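Local coordinates for protein gluconokinase (Sinorhizobium meliloti, PDB 3T61) that probably catalyses the ATP-dependent phosphorylation of D-gluconate to 6-phospho-D-gluconate, as a P-loop kinase of the GntK/GntV family, at residues 22-27 against 146-151; 50-55 against 77-82; 102-107 against 112-117. All blocks are in the same frame, centred on the assembly; numbering follows the deposited sequence.

Contact 1: 22-27 against 146-151; sequences VVMGVS and ETLEDP
The end of Met24, modelled as selenomethionine, lies against the ring of Pro151, the selenium and the terminal methyl both on its outer carbons. Met24 SE sits 3.8 Å from Pro151 CG, and the methyl, Met24 CE, approaches Pro151 CG to the same distance. The CB of Met24 already points to 146-151; chi1 (67°) sets CG between the backbone N and the carbonyl carbon, and a bend about the CG-SE bond (chi3 -77°) brings the methyl round to Leu148, where Met24 CE lies 4.2 Å from Leu148 CD1. One side chain thus touches both apolar residues of the segment that follows helix 138-147. Leu148, the first residue to leave helical backbone angles, has a second neighbour: its CB packs 4.3 Å from Val26 CG1. Gly25 lies between Met24 and Val26 and contributes no side chain. The chain here leads from strand 21-24 into what is probably the Walker A P-loop, which includes Gly25 and Lys31. Outside the pair, Phe116 of strand 113-118 packs on both Leu148 and Pro151, and Arg101 of helix 98-106 on Met24 and Pro151. Across the two segments everything is apolar van der Waals contact, so the fit depends on shape, with no directional bond to fix the angle at which they meet.

Contact 2: 50-55 against 77-82; sequences DALHPP and AAIGER
Leu52 packs on one side of helix 69-83, joining the loop after strand 46-48 to that helix in the parallel alpha/beta fold of a P-loop kinase. The first shell is made by three residues of the helix. Leu52 and Ala78 are the pair whose CA atoms are nearest, and Leu52 CB stands 4.2 Å from Ala78 CB. Farther out the leucine forks. Its CD1 branch meets the end of Ile79, with Leu52 CD1 to Ile79 CD1 at 3.8 Å, the two side chains crossing at a slant; the same methyl also touches the aliphatic part of the arginine, Leu52 CD1 lying 3.9 Å from Arg82 CG. Arg82 comes from the opposite direction to Leu52. It is bent at chi2 (-67°), which folds the chain back along the helix and brings its guanidinium over the leucine, so that Leu52 CD1 lies above the centre of one face of that flat group. This is apolar packing against a charged plane.

The next shell probably helps to set the leucine's place. Residues 50-52 end a short 3-10 segment, closed by a weak backbone bond from His53 N to Asp50 O. The CB of His53 points away from the helix segment; its ring stacks with Trp75 and its ND1 hydrogen-bonds to Asn57. The same loop faces the second subunit: Asp50 packs on Arg59 of that subunit and Ala51 on its Pro55. At the outer end of the arginine, Arg82 NH2 approaches the other leucine methyl, Leu52 CD2, to 3.5 Å.

Contact 3: 102-107 against 112-117; sequences DKLRES and LAFVFL
Arg105 leaves helix 98-106 beside strand 113-118, and its extended chain can be followed toward Phe114. Its CB sets off with CG anti to the carbonyl carbon (chi1 -83°), and CG passes 4.3 Å from Leu112 CD2. From CG to NE the chain runs straight. Arg105 NE lies 3.9 Å from Phe114 CE2 and gives its N-H to a water at 2.9 Å, which donates to Leu112 O at 2.7 Å and lies in the guanidinium plane, at its edge. Helix 98-106 is the crossover of a beta-alpha-beta unit from strand 90-92 to strand 113-118, which are parallel with strand 21-24 between them in the sheet. At the tip, the guanidinium crosses the phenyl ring obliquely, the planes 70° apart, with Arg105 NH2 4.0 Å from Phe114 CD2. Arg105 NH1 makes a salt bridge, a weak hydrogen bond by its angle, to Asp102 OD1 at 2.7 Å, while NH2 pairs with Glu154. A leucine in its place would probably cost Asp102 and Glu154 this positive partner and the bridging water its N-H from NE. Beside it, Leu104 CB packs 3.9 Å from Leu112 CD2, and Leu104 CD1 approaches the edge of the Phe114 ring.

Contacts 1 and 3 are buried and share the central sheet: strands 21-24 and 113-118 run side by side, and Val22 N to Ala113 O and Met24 N to Val115 O, both 2.8 Å, are probable hydrogen bonds between them. Val22 also packs on the Phe114 ring. Contact 2 is partly buried, farther from the chain centre and about 17 Å, centre to centre, from contact 1; it meets contact 3 through helix 69-83, where Ile79 and Gly80 pack on Leu104. The chemistry differs accordingly: contact 1 is wholly apolar, contact 2 sets a leucine against an arginine, and contact 3 adds an arginine set obliquely to a ring, with its charge paired and a water bridge.

Contact 1: 22-27 against 146-151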
ATOM      1  N   VAL A  22      16.204 -11.908  -3.805  1.00 28.38           N
ATOM      2  CA  VAL A  22      14.821 -11.466  -3.867  1.00 26.87           C
ATOM      3  C   VAL A  22      13.938 -12.617  -3.365  1.00 27.27           C
ATOM      4  O   VAL A  22      14.031 -13.736  -3.877  1.00 27.36           O
ATOM      5  CB  VAL A  22      14.369 -11.129  -5.302  1.00 26.91           C
ATOM      6  CG1 VAL A  22      12.847 -10.899  -5.316  1.00 26.80           C
ATOM      7  CG2 VAL A  22      15.090  -9.879  -5.817  1.00 28.87           C
ATOM      8  N   VAL A  23      13.110 -12.365  -2.353  1.00 24.77           N
ATOM      9  CA  VAL A  23      12.193 -13.396  -1.862  1.00 23.20           C
ATOM     10  C   VAL A  23      10.869 -13.045  -2.532  1.00 23.39           C
ATOM     11  O   VAL A  23      10.283 -12.004  -2.243  1.00 24.30           O
ATOM     12  CB  VAL A  23      12.049 -13.365  -0.315  1.00 24.27           C
ATOM     13  CG1 VAL A  23      11.180 -14.545   0.161  1.00 21.35           C
ATOM     14  CG2 VAL A  23      13.431 -13.440   0.336  1.00 23.65           C
HETATM   15  N   MSE A  24      10.427 -13.907  -3.447  1.00 22.24           N
HETATM   16  CA  MSE A  24       9.206 -13.696  -4.218  1.00 21.88           C
HETATM   17  C   MSE A  24       8.066 -14.640  -3.841  1.00 23.84           C
HETATM   18  O   MSE A  24       8.201 -15.480  -2.953  1.00 22.49           O
HETATM   19  CB  MSE A  24       9.507 -13.846  -5.715  1.00 22.41           C
HETATM   20  CG  MSE A  24       9.884 -15.277  -6.091  1.00 22.08           C
HETATM   21 SE   MSE A  24      10.171 -15.524  -7.952  1.00 33.05          SE
HETATM   22  CE  MSE A  24       8.314 -15.538  -8.456  1.00 21.40           C
ATOM     23  N   GLY A  25       6.944 -14.494  -4.539  1.00 22.84           N
ATOM     24  CA  GLY A  25       5.781 -15.310  -4.257  1.00 25.08           C
ATOM     25  C   GLY A  25       4.574 -14.396  -4.119  1.00 26.01           C
ATOM     26  O   GLY A  25       4.745 -13.193  -3.875  1.00 22.21           O
ATOM     27  N   VAL A  26       3.368 -14.950  -4.270  1.00 24.57           N
ATOM     28  CA  VAL A  26       2.136 -14.160  -4.187  1.00 24.61           C
ATOM     29  C   VAL A  26       1.942 -13.500  -2.834  1.00 26.70           C
ATOM     30  O   VAL A  26       2.605 -13.850  -1.854  1.00 25.20           O
ATOM     31  CB  VAL A  26       0.859 -15.003  -4.493  1.00 24.57           C
ATOM     32  CG1 VAL A  26       0.933 -15.576  -5.906  1.00 24.19           C
ATOM     33  CG2 VAL A  26       0.695 -16.114  -3.449  1.00 21.99           C
ATOM     34  N   SER A  27       1.024 -12.540  -2.790  1.00 27.12           N
ATOM     35  CA  SER A  27       0.731 -11.819  -1.562  1.00 30.54           C
ATOM     36  C   SER A  27       0.270 -12.805  -0.498  1.00 30.06           C
ATOM     37  O   SER A  27      -0.535 -13.692  -0.780  1.00 27.80           O
ATOM     38  CB  SER A  27      -0.355 -10.773  -1.812  1.00 31.84           C
ATOM     39  OG  SER A  27      -0.149  -9.639  -0.973  1.00 38.95           O
ATOM     40  N   GLU A 146      -3.214 -16.524 -10.714  1.00 36.74           N
ATOM     41  CA  GLU A 146      -3.348 -16.585 -12.166  1.00 39.19           C
ATOM     42  C   GLU A 146      -2.227 -15.768 -12.804  1.00 38.68           C
ATOM     43  O   GLU A 146      -1.731 -16.101 -13.870  1.00 38.69           O
ATOM     44  CB  GLU A 146      -4.698 -16.020 -12.615  1.00 41.62           C
ATOM     45  CG  GLU A 146      -5.899 -16.695 -11.985  1.00 47.18           C
ATOM     46  CD  GLU A 146      -7.225 -16.093 -12.437  1.00 50.21           C
ATOM     47  OE1 GLU A 146      -7.386 -14.852 -12.368  1.00 51.10           O
ATOM     48  OE2 GLU A 146      -8.111 -16.867 -12.851  1.00 52.40           O
ATOM     49  N   THR A 147      -1.824 -14.697 -12.134  1.00 39.08           N
ATOM     50  CA  THR A 147      -0.768 -13.837 -12.653  1.00 39.48           C
ATOM     51  C   THR A 147       0.616 -14.466 -12.482  1.00 39.00           C
ATOM     52  O   THR A 147       1.516 -14.229 -13.291  1.00 38.42           O
ATOM     53  CB  THR A 147      -0.804 -12.454 -11.963  1.00 39.45           C
ATOM     54  OG1 THR A 147      -2.090 -11.859 -12.178  1.00 39.61           O
ATOM     55  CG2 THR A 147       0.276 -11.539 -12.521  1.00 38.40           C
ATOM     56  N   LEU A 148       0.777 -15.277 -11.440  1.00 37.92           N
ATOM     57  CA  LEU A 148       2.057 -15.932 -11.173  1.00 37.80           C
ATOM     58  C   LEU A 148       2.530 -16.844 -12.302  1.00 38.00           C
ATOM     59  O   LEU A 148       1.812 -17.741 -12.753  1.00 38.87           O
ATOM     60  CB  LEU A 148       1.994 -16.758  -9.879  1.00 35.31           C
ATOM     61  CG  LEU A 148       3.231 -17.633  -9.600  1.00 34.50           C
ATOM     62  CD1 LEU A 148       4.440 -16.767  -9.301  1.00 32.28           C
ATOM     63  CD2 LEU A 148       2.961 -18.562  -8.438  1.00 33.11           C
ATOM     64  N   GLU A 149       3.748 -16.593 -12.756  1.00 36.92           N
ATOM     65  CA  GLU A 149       4.370 -17.400 -13.787  1.00 37.37           C
ATOM     66  C   GLU A 149       5.479 -18.120 -13.032  1.00 37.23           C
ATOM     67  O   GLU A 149       6.452 -17.494 -12.605  1.00 33.96           O
ATOM     68  CB  GLU A 149       4.947 -16.511 -14.886  1.00 37.71           C
ATOM     69  CG  GLU A 149       3.897 -15.976 -15.838  1.00 38.72           C
ATOM     70  CD  GLU A 149       4.385 -14.789 -16.647  1.00 38.66           C
ATOM     71  OE1 GLU A 149       5.571 -14.758 -17.027  1.00 37.43           O
ATOM     72  OE2 GLU A 149       3.569 -13.889 -16.909  1.00 39.94           O
ATOM     73  N   ASP A 150       5.307 -19.430 -12.850  1.00 36.92           N
ATOM     74  CA  ASP A 150       6.266 -20.246 -12.110  1.00 36.84           C
ATOM     75  C   ASP A 150       7.713 -20.019 -12.525  1.00 35.50           C
ATOM     76  O   ASP A 150       8.081 -20.216 -13.683  1.00 34.83           O
ATOM     77  CB  ASP A 150       5.921 -21.730 -12.246  1.00 39.74           C
ATOM     78  CG  ASP A 150       6.596 -22.574 -11.183  1.00 42.10           C
ATOM     79  OD1 ASP A 150       7.841 -22.568 -11.114  1.00 39.61           O
ATOM     80  OD2 ASP A 150       5.877 -23.236 -10.406  1.00 47.02           O
ATOM     81  N   PRO A 151       8.560 -19.605 -11.569  1.00 34.79           N
ATOM     82  CA  PRO A 151       9.981 -19.340 -11.822  1.00 34.76           C
ATOM     83  C   PRO A 151      10.894 -20.560 -11.842  1.00 34.68           C
ATOM     84  O   PRO A 151      12.025 -20.475 -12.306  1.00 35.30           O
ATOM     85  CB  PRO A 151      10.349 -18.392 -10.696  1.00 32.66           C
ATOM     86  CG  PRO A 151       9.551 -18.967  -9.550  1.00 34.57           C
ATOM     87  CD  PRO A 151       8.196 -19.236 -10.187  1.00 33.17           C
TER

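Contact 2: 50-55 against 77-82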
ATOM      1  N   ASP A  50       7.257  -3.694  -0.712  1.00 34.50           N
ATOM      2  CA  ASP A  50       6.008  -2.937  -0.635  1.00 37.94           C
ATOM      3  C   ASP A  50       6.180  -1.442  -0.394  1.00 37.23           C
ATOM      4  O   ASP A  50       5.375  -0.633  -0.864  1.00 39.13           O
ATOM      5  CB  ASP A  50       5.115  -3.483   0.480  1.00 41.72           C
ATOM      6  CG  ASP A  50       4.485  -4.800   0.130  1.00 44.54           C
ATOM      7  OD1 ASP A  50       4.019  -4.952  -1.016  1.00 46.49           O
ATOM      8  OD2 ASP A  50       4.440  -5.683   1.013  1.00 49.20           O
ATOM      9  N   ALA A  51       7.209  -1.082   0.361  1.00 33.43           N
ATOM     10  CA  ALA A  51       7.461   0.310   0.680  1.00 32.85           C
ATOM     11  C   ALA A  51       7.924   1.157  -0.513  1.00 32.30           C
ATOM     12  O   ALA A  51       8.022   2.372  -0.399  1.00 32.43           O
ATOM     13  CB  ALA A  51       8.484   0.398   1.805  1.00 31.66           C
ATOM     14  N   LEU A  52       8.192   0.536  -1.655  1.00 31.76           N
ATOM     15  CA  LEU A  52       8.661   1.296  -2.809  1.00 32.40           C
ATOM     16  C   LEU A  52       7.617   1.556  -3.900  1.00 33.11           C
ATOM     17  O   LEU A  52       7.954   2.057  -4.976  1.00 32.96           O
ATOM     18  CB  LEU A  52       9.878   0.602  -3.412  1.00 30.05           C
ATOM     19  CG  LEU A  52      10.937   0.256  -2.367  1.00 30.82           C
ATOM     20  CD1 LEU A  52      12.108  -0.421  -3.052  1.00 32.99           C
ATOM     21  CD2 LEU A  52      11.392   1.511  -1.645  1.00 31.31           C
ATOM     22  N   HIS A  53       6.360   1.208  -3.627  1.00 32.90           N
ATOM     23  CA  HIS A  53       5.267   1.428  -4.578  1.00 32.47           C
ATOM     24  C   HIS A  53       4.930   2.908  -4.639  1.00 32.68           C
ATOM     25  O   HIS A  53       4.890   3.580  -3.611  1.00 31.17           O
ATOM     26  CB  HIS A  53       3.999   0.703  -4.122  1.00 30.43           C
ATOM     27  CG  HIS A  53       3.914  -0.728  -4.540  1.00 28.95           C
ATOM     28  ND1 HIS A  53       3.723  -1.112  -5.851  1.00 27.14           N
ATOM     29  CD2 HIS A  53       3.940  -1.870  -3.814  1.00 27.88           C
ATOM     30  CE1 HIS A  53       3.632  -2.425  -5.913  1.00 27.49           C
ATOM     31  NE2 HIS A  53       3.759  -2.911  -4.689  1.00 30.26           N
ATOM     32  N   PRO A  54       4.705   3.444  -5.845  1.00 33.84           N
ATOM     33  CA  PRO A  54       4.355   4.870  -5.902  1.00 34.60           C
ATOM     34  C   PRO A  54       2.933   5.029  -5.322  1.00 35.46           C
ATOM     35  O   PRO A  54       2.167   4.065  -5.268  1.00 34.10           O
ATOM     36  CB  PRO A  54       4.446   5.199  -7.397  1.00 33.69           C
ATOM     37  CG  PRO A  54       4.236   3.875  -8.077  1.00 35.89           C
ATOM     38  CD  PRO A  54       4.970   2.900  -7.188  1.00 33.72           C
ATOM     39  N   PRO A  55       2.572   6.241  -4.868  1.00 37.21           N
ATOM     40  CA  PRO A  55       1.252   6.535  -4.284  1.00 37.26           C
ATOM     41  C   PRO A  55       0.051   5.918  -5.005  1.00 35.88           C
ATOM     42  O   PRO A  55      -0.846   5.368  -4.368  1.00 33.30           O
ATOM     43  CB  PRO A  55       1.212   8.063  -4.287  1.00 37.90           C
ATOM     44  CG  PRO A  55       2.642   8.417  -4.016  1.00 39.38           C
ATOM     45  CD  PRO A  55       3.395   7.464  -4.936  1.00 38.95           C
ATOM     46  N   ALA A  77      11.306  -0.825 -11.153  1.00 25.91           N
ATOM     47  CA  ALA A  77      12.495  -0.024 -11.426  1.00 27.43           C
ATOM     48  C   ALA A  77      13.116   0.356 -10.095  1.00 25.99           C
ATOM     49  O   ALA A  77      14.324   0.247  -9.913  1.00 26.40           O
ATOM     50  CB  ALA A  77      12.138   1.231 -12.217  1.00 26.85           C
ATOM     51  N   ALA A  78      12.293   0.787  -9.147  1.00 25.78           N
ATOM     52  CA  ALA A  78      12.838   1.163  -7.848  1.00 25.28           C
ATOM     53  C   ALA A  78      13.438  -0.071  -7.161  1.00 26.85           C
ATOM     54  O   ALA A  78      14.442   0.036  -6.448  1.00 26.97           O
ATOM     55  CB  ALA A  78      11.756   1.808  -6.975  1.00 23.49           C
ATOM     56  N   ILE A  79      12.829  -1.238  -7.372  1.00 25.38           N
ATOM     57  CA  ILE A  79      13.352  -2.477  -6.782  1.00 26.56           C
ATOM     58  C   ILE A  79      14.720  -2.752  -7.425  1.00 25.61           C
ATOM     59  O   ILE A  79      15.708  -3.037  -6.745  1.00 21.48           O
ATOM     60  CB  ILE A  79      12.440  -3.716  -7.081  1.00 25.76           C
ATOM     61  CG1 ILE A  79      11.067  -3.562  -6.420  1.00 28.78           C
ATOM     62  CG2 ILE A  79      13.114  -4.977  -6.589  1.00 25.55           C
ATOM     63  CD1 ILE A  79      11.097  -3.529  -4.910  1.00 27.44           C
ATOM     64  N   GLY A  80      14.748  -2.673  -8.750  1.00 25.48           N
ATOM     65  CA  GLY A  80      15.981  -2.891  -9.486  1.00 29.01           C
ATOM     66  C   GLY A  80      17.119  -2.010  -9.006  1.00 30.31           C
ATOM     67  O   GLY A  80      18.249  -2.483  -8.856  1.00 29.01           O
ATOM     68  N   GLU A  81      16.836  -0.731  -8.754  1.00 30.29           N
ATOM     69  CA  GLU A  81      17.882   0.187  -8.296  1.00 31.69           C
ATOM     70  C   GLU A  81      18.478  -0.229  -6.947  1.00 31.83           C
ATOM     71  O   GLU A  81      19.673  -0.063  -6.728  1.00 31.97           O
ATOM     72  CB  GLU A  81      17.348   1.625  -8.203  1.00 29.74           C
ATOM     73  CG  GLU A  81      16.930   2.262  -9.537  1.00 29.90           C
ATOM     74  CD  GLU A  81      18.095   2.520 -10.493  1.00 31.28           C
ATOM     75  OE1 GLU A  81      19.259   2.530 -10.046  1.00 28.32           O
ATOM     76  OE2 GLU A  81      17.840   2.722 -11.702  1.00 30.99           O
ATOM     77  N   ARG A  82      17.656  -0.761  -6.043  1.00 32.20           N
ATOM     78  CA  ARG A  82      18.152  -1.196  -4.733  1.00 33.90           C
ATOM     79  C   ARG A  82      19.032  -2.442  -4.888  1.00 34.99           C
ATOM     80  O   ARG A  82      20.027  -2.612  -4.180  1.00 33.60           O
ATOM     81  CB  ARG A  82      16.991  -1.524  -3.788  1.00 35.10           C
ATOM     82  CG  ARG A  82      16.008  -0.393  -3.552  1.00 37.95           C
ATOM     83  CD  ARG A  82      16.639   0.763  -2.796  1.00 40.57           C
ATOM     84  NE  ARG A  82      15.648   1.781  -2.446  1.00 44.88           N
ATOM     85  CZ  ARG A  82      14.956   2.505  -3.327  1.00 46.30           C
ATOM     86  NH1 ARG A  82      15.133   2.343  -4.638  1.00 44.11           N
ATOM     87  NH2 ARG A  82      14.067   3.390  -2.894  1.00 46.18           N
TER

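Contact 3: 102-107 against 112-117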
ATOM      1  N   ASP A 102      13.432 -11.114 -15.217  1.00 30.78           N
ATOM      2  CA  ASP A 102      14.529 -10.918 -16.171  1.00 34.81           C
ATOM      3  C   ASP A 102      15.082  -9.492 -16.071  1.00 34.41           C
ATOM      4  O   ASP A 102      16.291  -9.290 -16.154  1.00 33.81           O
ATOM      5  CB  ASP A 102      14.079 -11.211 -17.611  1.00 33.59           C
ATOM      6  CG  ASP A 102      13.829 -12.689 -17.848  1.00 35.77           C
ATOM      7  OD1 ASP A 102      14.439 -13.503 -17.127  1.00 32.46           O
ATOM      8  OD2 ASP A 102      13.034 -13.039 -18.751  1.00 36.60           O
ATOM      9  N   LYS A 103      14.199  -8.510 -15.886  1.00 34.76           N
ATOM     10  CA  LYS A 103      14.631  -7.121 -15.751  1.00 35.15           C
ATOM     11  C   LYS A 103      15.449  -6.948 -14.487  1.00 33.74           C
ATOM     12  O   LYS A 103      16.541  -6.377 -14.518  1.00 33.31           O
ATOM     13  CB  LYS A 103      13.436  -6.170 -15.704  1.00 37.72           C
ATOM     14  CG  LYS A 103      13.282  -5.336 -16.953  1.00 43.79           C
ATOM     15  CD  LYS A 103      14.533  -4.506 -17.236  1.00 45.10           C
ATOM     16  CE  LYS A 103      14.413  -3.812 -18.580  1.00 46.84           C
ATOM     17  NZ  LYS A 103      15.615  -3.015 -18.941  1.00 48.58           N
ATOM     18  N   LEU A 104      14.921  -7.443 -13.373  1.00 31.49           N
ATOM     19  CA  LEU A 104      15.617  -7.345 -12.099  1.00 30.84           C
ATOM     20  C   LEU A 104      17.029  -7.954 -12.178  1.00 32.34           C
ATOM     21  O   LEU A 104      17.975  -7.446 -11.562  1.00 30.18           O
ATOM     22  CB  LEU A 104      14.793  -8.034 -11.004  1.00 30.30           C
ATOM     23  CG  LEU A 104      13.470  -7.362 -10.607  1.00 29.73           C
ATOM     24  CD1 LEU A 104      12.868  -8.089  -9.427  1.00 27.39           C
ATOM     25  CD2 LEU A 104      13.720  -5.890 -10.235  1.00 29.01           C
ATOM     26  N   ARG A 105      17.169  -9.042 -12.937  1.00 33.67           N
ATOM     27  CA  ARG A 105      18.466  -9.698 -13.112  1.00 37.21           C
ATOM     28  C   ARG A 105      19.453  -8.780 -13.829  1.00 38.29           C
ATOM     29  O   ARG A 105      20.645  -8.801 -13.535  1.00 37.37           O
ATOM     30  CB  ARG A 105      18.318 -10.999 -13.911  1.00 36.73           C
ATOM     31  CG  ARG A 105      17.901 -12.205 -13.087  1.00 38.09           C
ATOM     32  CD  ARG A 105      17.425 -13.342 -13.982  1.00 39.17           C
ATOM     33  NE  ARG A 105      16.721 -14.347 -13.197  1.00 44.30           N
ATOM     34  CZ  ARG A 105      15.567 -14.901 -13.545  1.00 42.18           C
ATOM     35  NH1 ARG A 105      14.969 -14.558 -14.676  1.00 40.53           N
ATOM     36  NH2 ARG A 105      15.009 -15.795 -12.748  1.00 46.58           N
ATOM     37  N   GLU A 106      18.959  -7.973 -14.765  1.00 41.46           N
ATOM     38  CA  GLU A 106      19.826  -7.047 -15.497  1.00 45.32           C
ATOM     39  C   GLU A 106      20.437  -5.995 -14.576  1.00 46.15           C
ATOM     40  O   GLU A 106      21.419  -5.360 -14.932  1.00 45.06           O
ATOM     41  CB  GLU A 106      19.056  -6.334 -16.611  1.00 46.92           C
ATOM     42  CG  GLU A 106      18.363  -7.262 -17.577  1.00 51.48           C
ATOM     43  CD  GLU A 106      17.832  -6.547 -18.805  1.00 53.19           C
ATOM     44  OE1 GLU A 106      17.390  -5.387 -18.684  1.00 53.74           O
ATOM     45  OE2 GLU A 106      17.844  -7.156 -19.896  1.00 56.49           O
ATOM     46  N   SER A 107      19.852  -5.807 -13.399  1.00 47.74           N
ATOM     47  CA  SER A 107      20.365  -4.819 -12.456  1.00 51.88           C
ATOM     48  C   SER A 107      21.553  -5.379 -11.686  1.00 53.28           C
ATOM     49  O   SER A 107      22.207  -4.671 -10.925  1.00 54.68           O
ATOM     50  CB  SER A 107      19.264  -4.392 -11.481  1.00 52.65           C
ATOM     51  OG  SER A 107      18.188  -3.776 -12.173  1.00 56.49           O
ATOM     52  N   LEU A 112      22.053 -12.307  -9.222  1.00 41.42           N
ATOM     53  CA  LEU A 112      20.811 -12.232  -8.450  1.00 39.52           C
ATOM     54  C   LEU A 112      20.134 -13.586  -8.176  1.00 38.38           C
ATOM     55  O   LEU A 112      19.881 -14.364  -9.099  1.00 38.58           O
ATOM     56  CB  LEU A 112      19.815 -11.302  -9.157  1.00 37.72           C
ATOM     57  CG  LEU A 112      18.491 -11.030  -8.433  1.00 37.75           C
ATOM     58  CD1 LEU A 112      18.780 -10.310  -7.124  1.00 34.76           C
ATOM     59  CD2 LEU A 112      17.550 -10.209  -9.326  1.00 32.75           C
ATOM     60  N   ALA A 113      19.831 -13.843  -6.905  1.00 36.73           N
ATOM     61  CA  ALA A 113      19.162 -15.077  -6.486  1.00 36.47           C
ATOM     62  C   ALA A 113      17.714 -14.825  -6.061  1.00 34.87           C
ATOM     63  O   ALA A 113      17.400 -13.814  -5.424  1.00 33.61           O
ATOM     64  CB  ALA A 113      19.926 -15.726  -5.335  1.00 36.49           C
ATOM     65  N   PHE A 114      16.840 -15.761  -6.414  1.00 33.89           N
ATOM     66  CA  PHE A 114      15.425 -15.681  -6.077  1.00 32.96           C
ATOM     67  C   PHE A 114      15.015 -16.855  -5.185  1.00 32.72           C
ATOM     68  O   PHE A 114      15.391 -17.996  -5.450  1.00 32.00           O
ATOM     69  CB  PHE A 114      14.578 -15.742  -7.347  1.00 33.19           C
ATOM     70  CG  PHE A 114      14.488 -14.445  -8.104  1.00 33.65           C
ATOM     71  CD1 PHE A 114      13.497 -13.514  -7.801  1.00 31.87           C
ATOM     72  CD2 PHE A 114      15.364 -14.176  -9.152  1.00 31.97           C
ATOM     73  CE1 PHE A 114      13.365 -12.335  -8.543  1.00 33.72           C
ATOM     74  CE2 PHE A 114      15.244 -12.999  -9.901  1.00 33.44           C
ATOM     75  CZ  PHE A 114      14.241 -12.076  -9.595  1.00 32.02           C
ATOM     76  N   VAL A 115      14.252 -16.561  -4.135  1.00 30.55           N
ATOM     77  CA  VAL A 115      13.707 -17.573  -3.226  1.00 30.47           C
ATOM     78  C   VAL A 115      12.183 -17.511  -3.496  1.00 29.89           C
ATOM     79  O   VAL A 115      11.524 -16.513  -3.191  1.00 29.38           O
ATOM     80  CB  VAL A 115      14.041 -17.238  -1.742  1.00 30.13           C
ATOM     81  CG1 VAL A 115      13.267 -18.143  -0.797  1.00 28.73           C
ATOM     82  CG2 VAL A 115      15.543 -17.417  -1.493  1.00 28.37           C
ATOM     83  N   PHE A 116      11.655 -18.562  -4.125  1.00 28.97           N
ATOM     84  CA  PHE A 116      10.238 -18.658  -4.487  1.00 27.64           C
ATOM     85  C   PHE A 116       9.395 -19.388  -3.434  1.00 28.76           C
ATOM     86  O   PHE A 116       9.466 -20.609  -3.304  1.00 27.48           O
ATOM     87  CB  PHE A 116      10.114 -19.357  -5.851  1.00 27.14           C
ATOM     88  CG  PHE A 116       8.691 -19.653  -6.281  1.00 25.37           C
ATOM     89  CD1 PHE A 116       7.679 -18.706  -6.105  1.00 25.33           C
ATOM     90  CD2 PHE A 116       8.372 -20.875  -6.889  1.00 24.15           C
ATOM     91  CE1 PHE A 116       6.372 -18.962  -6.533  1.00 26.27           C
ATOM     92  CE2 PHE A 116       7.065 -21.146  -7.324  1.00 24.29           C
ATOM     93  CZ  PHE A 116       6.059 -20.189  -7.144  1.00 24.88           C
ATOM     94  N   LEU A 117       8.608 -18.625  -2.677  1.00 28.00           N
ATOM     95  CA  LEU A 117       7.732 -19.191  -1.655  1.00 26.40           C
ATOM     96  C   LEU A 117       6.437 -19.544  -2.369  1.00 25.62           C
ATOM     97  O   LEU A 117       5.840 -18.688  -3.005  1.00 24.37           O
ATOM     98  CB  LEU A 117       7.453 -18.163  -0.562  1.00 23.64           C
ATOM     99  CG  LEU A 117       8.669 -17.615   0.178  1.00 26.57           C
ATOM    100  CD1 LEU A 117       8.207 -16.553   1.161  1.00 22.68           C
ATOM    101  CD2 LEU A 117       9.438 -18.757   0.885  1.00 24.65           C
TER
HETATM  102  O   HOH W   1      18.129 -15.275 -10.873  1.00 34.06           O